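Local atomic coordinates of translation initiation factor eIF-2B (Pyrococcus horikoshii, PDB entry 1VB5), a protein that probably promotes the exchange of GDP for GTP on initiation factor 2, as a regulatory subunit of the archaeal factor aIF2B. Residues A21-F32 with M62-I72. Residues are numbered along the deposited sequence; the frame is centred on the assembly and turned at random.
Sequences ASWLAKKGAEAF and MASLYNLARFI
The Phe32 ring takes Ile72 on one face. Ile72 CG1 stands over it, 4.0 Å from the ring centroid and 15° off the ring normal, in a CH-pi contact. Ile72 CG2 reaches the same side of the ring nearer its rim, 3.6 Å from Phe32 CD2. Leu68 CG approaches Phe32 CE1 obliquely. Leu51 and Val55 of helix 41-58 also touch Phe32.

Leu68 is a knob in a hole formed by Ala25, Gly28, Ala29 and Phe32. With CG anti to the backbone N (chi1 161°), its CD2 rests on bare backbone, 3.5 Å from Gly28 C. Gly28 has no side chain, so the methyl can settle directly on the main chain.

The two helices belong to the helical N-terminal part of the chain, which precedes the mostly parallel, Rossmann-like sheet. They run roughly parallel, with segment axes 9.1 Å apart and a crossing angle of -27°. No hydrogen bond joins the two segments, and every touching residue is buried. Helix 78-106 borders the pair, with Met92 against Ala25 and Leu89 against Ala29.

One turn before Leu68, Leu65 CD2 lies over the backbone of Leu24, 4.0 Å from Leu24 O. Ser64 OG faces the methyl of Ala25. At the N-terminal end, Met62 is extended beyond CG and lies across the start of helix 21-38. Its SD is 3.4 Å from Ala21 CA. Leu24 CD1 meets Met62 SD at 3.3 Å, the two side chains crossing at about a right angle.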
ATOM      1  N   ALA B  21     -16.250 -11.586   3.484  1.00 51.83           N
ATOM      2  CA  ALA B  21     -17.146 -11.923   4.584  1.00 58.03           C
ATOM      3  C   ALA B  21     -18.467 -12.541   4.121  1.00 58.49           C
ATOM      4  O   ALA B  21     -18.719 -13.722   4.349  1.00 61.17           O
ATOM      5  CB  ALA B  21     -17.419 -10.678   5.424  1.00 58.97           C
ATOM      6  N   SER B  22     -19.301 -11.736   3.474  1.00 57.22           N
ATOM      7  CA  SER B  22     -20.597 -12.191   2.985  1.00 49.98           C
ATOM      8  C   SER B  22     -20.586 -13.627   2.455  1.00 49.08           C
ATOM      9  O   SER B  22     -21.324 -14.479   2.948  1.00 48.19           O
ATOM     10  CB  SER B  22     -21.099 -11.245   1.893  1.00 47.91           C
ATOM     11  OG  SER B  22     -22.307 -11.720   1.332  1.00 54.33           O
ATOM     12  N   TRP B  23     -19.747 -13.898   1.458  1.00 47.49           N
ATOM     13  CA  TRP B  23     -19.669 -15.234   0.876  1.00 42.84           C
ATOM     14  C   TRP B  23     -19.387 -16.306   1.928  1.00 44.14           C
ATOM     15  O   TRP B  23     -20.053 -17.345   1.956  1.00 41.27           O
ATOM     16  CB  TRP B  23     -18.582 -15.291  -0.197  1.00 39.32           C
ATOM     17  CG  TRP B  23     -18.520 -16.614  -0.915  1.00 39.12           C
ATOM     18  CD1 TRP B  23     -19.291 -17.012  -1.968  1.00 37.74           C
ATOM     19  CD2 TRP B  23     -17.656 -17.718  -0.610  1.00 35.43           C
ATOM     20  NE1 TRP B  23     -18.961 -18.295  -2.340  1.00 35.89           N
ATOM     21  CE2 TRP B  23     -17.962 -18.752  -1.524  1.00 35.89           C
ATOM     22  CE3 TRP B  23     -16.653 -17.935   0.347  1.00 34.40           C
ATOM     23  CZ2 TRP B  23     -17.300 -19.986  -1.510  1.00 35.05           C
ATOM     24  CZ3 TRP B  23     -15.995 -19.165   0.360  1.00 34.10           C
ATOM     25  CH2 TRP B  23     -16.323 -20.173  -0.565  1.00 31.02           C
ATOM     26  N   LEU B  24     -18.395 -16.060   2.782  1.00 41.99           N
ATOM     27  CA  LEU B  24     -18.043 -17.015   3.828  1.00 42.55           C
ATOM     28  C   LEU B  24     -19.230 -17.284   4.732  1.00 42.97           C
ATOM     29  O   LEU B  24     -19.468 -18.424   5.137  1.00 45.36           O
ATOM     30  CB  LEU B  24     -16.881 -16.497   4.680  1.00 44.63           C
ATOM     31  CG  LEU B  24     -15.469 -16.605   4.110  1.00 45.00           C
ATOM     32  CD1 LEU B  24     -14.483 -16.137   5.167  1.00 50.12           C
ATOM     33  CD2 LEU B  24     -15.166 -18.043   3.712  1.00 43.08           C
ATOM     34  N   ALA B  25     -19.966 -16.225   5.057  1.00 39.79           N
ATOM     35  CA  ALA B  25     -21.135 -16.345   5.912  1.00 41.35           C
ATOM     36  C   ALA B  25     -22.121 -17.332   5.291  1.00 37.45           C
ATOM     37  O   ALA B  25     -22.689 -18.173   5.987  1.00 37.15           O
ATOM     38  CB  ALA B  25     -21.792 -14.981   6.094  1.00 44.04           C
ATOM     39  N   LYS B  26     -22.311 -17.230   3.978  1.00 36.51           N
ATOM     40  CA  LYS B  26     -23.223 -18.122   3.272  1.00 38.11           C
ATOM     41  C   LYS B  26     -22.755 -19.570   3.365  1.00 41.18           C
ATOM     42  O   LYS B  26     -23.553 -20.466   3.633  1.00 44.68           O
ATOM     43  CB  LYS B  26     -23.345 -17.716   1.804  1.00 34.55           C
ATOM     44  CG  LYS B  26     -24.014 -16.375   1.599  1.00 42.36           C
ATOM     45  CD  LYS B  26     -24.222 -16.073   0.127  1.00 46.75           C
ATOM     46  CE  LYS B  26     -24.833 -14.693  -0.058  1.00 48.40           C
ATOM     47  NZ  LYS B  26     -25.043 -14.369  -1.497  1.00 53.65           N
ATOM     48  N   LYS B  27     -21.465 -19.795   3.144  1.00 39.46           N
ATOM     49  CA  LYS B  27     -20.908 -21.141   3.215  1.00 39.43           C
ATOM     50  C   LYS B  27     -21.045 -21.682   4.635  1.00 39.14           C
ATOM     51  O   LYS B  27     -21.281 -22.874   4.835  1.00 40.55           O
ATOM     52  CB  LYS B  27     -19.431 -21.132   2.806  1.00 42.49           C
ATOM     53  CG  LYS B  27     -19.170 -20.597   1.402  1.00 42.76           C
ATOM     54  CD  LYS B  27     -19.805 -21.468   0.328  1.00 47.00           C
ATOM     55  CE  LYS B  27     -19.173 -22.853   0.281  1.00 50.74           C
ATOM     56  NZ  LYS B  27     -19.716 -23.671  -0.843  1.00 51.65           N
ATOM     57  N   GLY B  28     -20.891 -20.799   5.618  1.00 36.83           N
ATOM     58  CA  GLY B  28     -21.018 -21.208   7.005  1.00 35.69           C
ATOM     59  C   GLY B  28     -22.426 -21.709   7.270  1.00 36.58           C
ATOM     60  O   GLY B  28     -22.623 -22.721   7.946  1.00 31.81           O
ATOM     61  N   ALA B  29     -23.409 -20.994   6.728  1.00 35.00           N
ATOM     62  CA  ALA B  29     -24.808 -21.370   6.889  1.00 37.90           C
ATOM     63  C   ALA B  29     -25.042 -22.700   6.177  1.00 39.93           C
ATOM     64  O   ALA B  29     -25.777 -23.557   6.670  1.00 39.04           O
ATOM     65  CB  ALA B  29     -25.715 -20.293   6.308  1.00 30.91           C
ATOM     66  N   GLU B  30     -24.409 -22.861   5.017  1.00 42.13           N
ATOM     67  CA  GLU B  30     -24.527 -24.090   4.239  1.00 42.20           C
ATOM     68  C   GLU B  30     -23.993 -25.264   5.050  1.00 39.92           C
ATOM     69  O   GLU B  30     -24.487 -26.384   4.932  1.00 42.17           O
ATOM     70  CB  GLU B  30     -23.734 -23.985   2.935  1.00 46.68           C
ATOM     71  CG  GLU B  30     -24.410 -23.179   1.840  1.00 62.08           C
ATOM     72  CD  GLU B  30     -23.544 -23.055   0.593  1.00 69.66           C
ATOM     73  OE1 GLU B  30     -23.038 -24.096   0.108  1.00 71.28           O
ATOM     74  OE2 GLU B  30     -23.372 -21.918   0.097  1.00 64.92           O
ATOM     75  N   ALA B  31     -22.979 -25.000   5.868  1.00 36.84           N
ATOM     76  CA  ALA B  31     -22.384 -26.037   6.700  1.00 37.51           C
ATOM     77  C   ALA B  31     -23.418 -26.553   7.695  1.00 41.60           C
ATOM     78  O   ALA B  31     -23.567 -27.762   7.879  1.00 38.97           O
ATOM     79  CB  ALA B  31     -21.174 -25.484   7.444  1.00 38.09           C
ATOM     80  N   PHE B  32     -24.133 -25.634   8.337  1.00 41.59           N
ATOM     81  CA  PHE B  32     -25.150 -26.024   9.306  1.00 42.45           C
ATOM     82  C   PHE B  32     -26.331 -26.718   8.629  1.00 38.20           C
ATOM     83  O   PHE B  32     -26.889 -27.658   9.181  1.00 35.27           O
ATOM     84  CB  PHE B  32     -25.633 -24.811  10.110  1.00 34.08           C
ATOM     85  CG  PHE B  32     -24.642 -24.331  11.133  1.00 29.42           C
ATOM     86  CD1 PHE B  32     -23.761 -23.292  10.841  1.00 32.66           C
ATOM     87  CD2 PHE B  32     -24.574 -24.931  12.385  1.00 26.80           C
ATOM     88  CE1 PHE B  32     -22.827 -22.858  11.783  1.00 27.42           C
ATOM     89  CE2 PHE B  32     -23.646 -24.508  13.333  1.00 31.63           C
ATOM     90  CZ  PHE B  32     -22.769 -23.468  13.031  1.00 31.79           C
ATOM     91  N   MET B  62     -13.510 -12.202  11.036  1.00 30.21           N
ATOM     92  CA  MET B  62     -14.841 -11.917  10.511  1.00 31.42           C
ATOM     93  C   MET B  62     -15.939 -12.156  11.539  1.00 30.70           C
ATOM     94  O   MET B  62     -16.216 -13.294  11.928  1.00 32.23           O
ATOM     95  CB  MET B  62     -15.105 -12.752   9.258  1.00 34.20           C
ATOM     96  CG  MET B  62     -14.293 -12.302   8.053  1.00 39.07           C
ATOM     97  SD  MET B  62     -14.715 -13.206   6.557  1.00 59.61           S
ATOM     98  CE  MET B  62     -13.567 -12.478   5.371  1.00 57.53           C
ATOM     99  N   ALA B  63     -16.560 -11.066  11.969  1.00 23.06           N
ATOM    100  CA  ALA B  63     -17.622 -11.119  12.963  1.00 25.88           C
ATOM    101  C   ALA B  63     -18.864 -11.847  12.462  1.00 22.85           C
ATOM    102  O   ALA B  63     -19.650 -12.351  13.256  1.00 22.05           O
ATOM    103  CB  ALA B  63     -17.992  -9.705  13.396  1.00 17.83           C
ATOM    104  N   SER B  64     -19.040 -11.897  11.147  1.00 23.58           N
ATOM    105  CA  SER B  64     -20.204 -12.555  10.574  1.00 25.62           C
ATOM    106  C   SER B  64     -20.225 -14.029  10.959  1.00 29.69           C
ATOM    107  O   SER B  64     -21.287 -14.592  11.227  1.00 31.85           O
ATOM    108  CB  SER B  64     -20.208 -12.408   9.052  1.00 21.96           C
ATOM    109  OG  SER B  64     -19.101 -13.073   8.477  1.00 30.27           O
ATOM    110  N   LEU B  65     -19.051 -14.651  10.999  1.00 27.27           N
ATOM    111  CA  LEU B  65     -18.966 -16.058  11.360  1.00 24.63           C
ATOM    112  C   LEU B  65     -19.329 -16.262  12.828  1.00 26.24           C
ATOM    113  O   LEU B  65     -20.032 -17.212  13.177  1.00 29.17           O
ATOM    114  CB  LEU B  65     -17.560 -16.591  11.078  1.00 25.91           C
ATOM    115  CG  LEU B  65     -17.148 -16.506   9.607  1.00 26.96           C
ATOM    116  CD1 LEU B  65     -15.744 -17.069   9.428  1.00 25.90           C
ATOM    117  CD2 LEU B  65     -18.145 -17.278   8.754  1.00 25.53           C
ATOM    118  N   TYR B  66     -18.847 -15.371  13.688  1.00 25.01           N
ATOM    119  CA  TYR B  66     -19.150 -15.455  15.111  1.00 24.29           C
ATOM    120  C   TYR B  66     -20.651 -15.252  15.354  1.00 25.78           C
ATOM    121  O   TYR B  66     -21.258 -15.975  16.143  1.00 25.91           O
ATOM    122  CB  TYR B  66     -18.368 -14.393  15.888  1.00 23.41           C
ATOM    123  CG  TYR B  66     -18.820 -14.237  17.324  1.00 21.89           C
ATOM    124  CD1 TYR B  66     -18.189 -14.928  18.358  1.00 19.28           C
ATOM    125  CD2 TYR B  66     -19.896 -13.405  17.648  1.00 24.34           C
ATOM    126  CE1 TYR B  66     -18.617 -14.792  19.683  1.00 21.49           C
ATOM    127  CE2 TYR B  66     -20.335 -13.266  18.965  1.00 23.12           C
ATOM    128  CZ  TYR B  66     -19.693 -13.957  19.972  1.00 23.51           C
ATOM    129  OH  TYR B  66     -20.125 -13.802  21.270  1.00 37.09           O
ATOM    130  N   ASN B  67     -21.244 -14.260  14.693  1.00 20.64           N
ATOM    131  CA  ASN B  67     -22.668 -14.007  14.866  1.00 26.26           C
ATOM    132  C   ASN B  67     -23.511 -15.136  14.272  1.00 27.17           C
ATOM    133  O   ASN B  67     -24.592 -15.432  14.771  1.00 28.27           O
ATOM    134  CB  ASN B  67     -23.063 -12.661  14.254  1.00 17.96           C
ATOM    135  CG  ASN B  67     -22.594 -11.488  15.095  1.00 26.92           C
ATOM    136  OD1 ASN B  67     -22.651 -11.536  16.323  1.00 23.16           O
ATOM    137  ND2 ASN B  67     -22.138 -10.425  14.439  1.00 23.75           N
ATOM    138  N   LEU B  68     -23.019 -15.761  13.208  1.00 29.54           N
ATOM    139  CA  LEU B  68     -23.737 -16.876  12.602  1.00 30.28           C
ATOM    140  C   LEU B  68     -23.801 -17.995  13.636  1.00 29.81           C
ATOM    141  O   LEU B  68     -24.858 -18.589  13.863  1.00 28.52           O
ATOM    142  CB  LEU B  68     -23.007 -17.379  11.350  1.00 33.01           C
ATOM    143  CG  LEU B  68     -23.367 -18.799  10.874  1.00 38.49           C
ATOM    144  CD1 LEU B  68     -24.828 -18.868  10.460  1.00 29.09           C
ATOM    145  CD2 LEU B  68     -22.469 -19.192   9.714  1.00 33.02           C
ATOM    146  N   ALA B  69     -22.663 -18.253  14.276  1.00 28.81           N
ATOM    147  CA  ALA B  69     -22.547 -19.301  15.285  1.00 28.74           C
ATOM    148  C   ALA B  69     -23.492 -19.122  16.470  1.00 31.25           C
ATOM    149  O   ALA B  69     -24.064 -20.096  16.958  1.00 35.29           O
ATOM    150  CB  ALA B  69     -21.109 -19.389  15.777  1.00 22.60           C
ATOM    151  N   ARG B  70     -23.652 -17.889  16.943  1.00 26.73           N
ATOM    152  CA  ARG B  70     -24.544 -17.629  18.070  1.00 30.02           C
ATOM    153  C   ARG B  70     -26.006 -17.645  17.641  1.00 28.19           C
ATOM    154  O   ARG B  70     -26.896 -17.814  18.471  1.00 29.02           O
ATOM    155  CB  ARG B  70     -24.237 -16.273  18.715  1.00 32.30           C
ATOM    156  CG  ARG B  70     -22.833 -16.134  19.281  1.00 41.28           C
ATOM    157  CD  ARG B  70     -22.465 -17.300  20.180  1.00 45.18           C
ATOM    158  NE  ARG B  70     -21.212 -17.049  20.888  1.00 53.53           N
ATOM    159  CZ  ARG B  70     -20.448 -17.995  21.421  1.00 54.79           C
ATOM    160  NH1 ARG B  70     -20.803 -19.272  21.326  1.00 59.78           N
ATOM    161  NH2 ARG B  70     -19.330 -17.664  22.052  1.00 50.64           N
ATOM    162  N   PHE B  71     -26.247 -17.458  16.349  1.00 27.97           N
ATOM    163  CA  PHE B  71     -27.605 -17.451  15.824  1.00 27.81           C
ATOM    164  C   PHE B  71     -28.171 -18.869  15.766  1.00 29.28           C
ATOM    165  O   PHE B  71     -29.359 -19.084  16.007  1.00 28.35           O
ATOM    166  CB  PHE B  71     -27.628 -16.839  14.425  1.00 29.36           C
ATOM    167  CG  PHE B  71     -29.011 -16.540  13.922  1.00 32.07           C
ATOM    168  CD1 PHE B  71     -29.713 -15.437  14.398  1.00 33.60           C
ATOM    169  CD2 PHE B  71     -29.621 -17.372  12.987  1.00 31.19           C
ATOM    170  CE1 PHE B  71     -31.011 -15.166  13.949  1.00 38.48           C
ATOM    171  CE2 PHE B  71     -30.917 -17.109  12.533  1.00 32.72           C
ATOM    172  CZ  PHE B  71     -31.611 -16.005  13.015  1.00 30.82           C
ATOM    173  N   ILE B  72     -27.315 -19.831  15.437  1.00 30.86           N
ATOM    174  CA  ILE B  72     -27.733 -21.226  15.358  1.00 31.28           C
ATOM    175  C   ILE B  72     -27.826 -21.787  16.772  1.00 29.75           C
ATOM    176  O   ILE B  72     -26.834 -21.860  17.490  1.00 28.86           O
ATOM    177  CB  ILE B  72     -26.739 -22.069  14.514  1.00 30.45           C
ATOM    178  CG1 ILE B  72     -27.017 -21.872  13.020  1.00 27.70           C
ATOM    179  CG2 ILE B  72     -26.900 -23.551  14.836  1.00 30.04           C
ATOM    180  CD1 ILE B  72     -27.137 -20.445  12.582  1.00 37.16           C
TER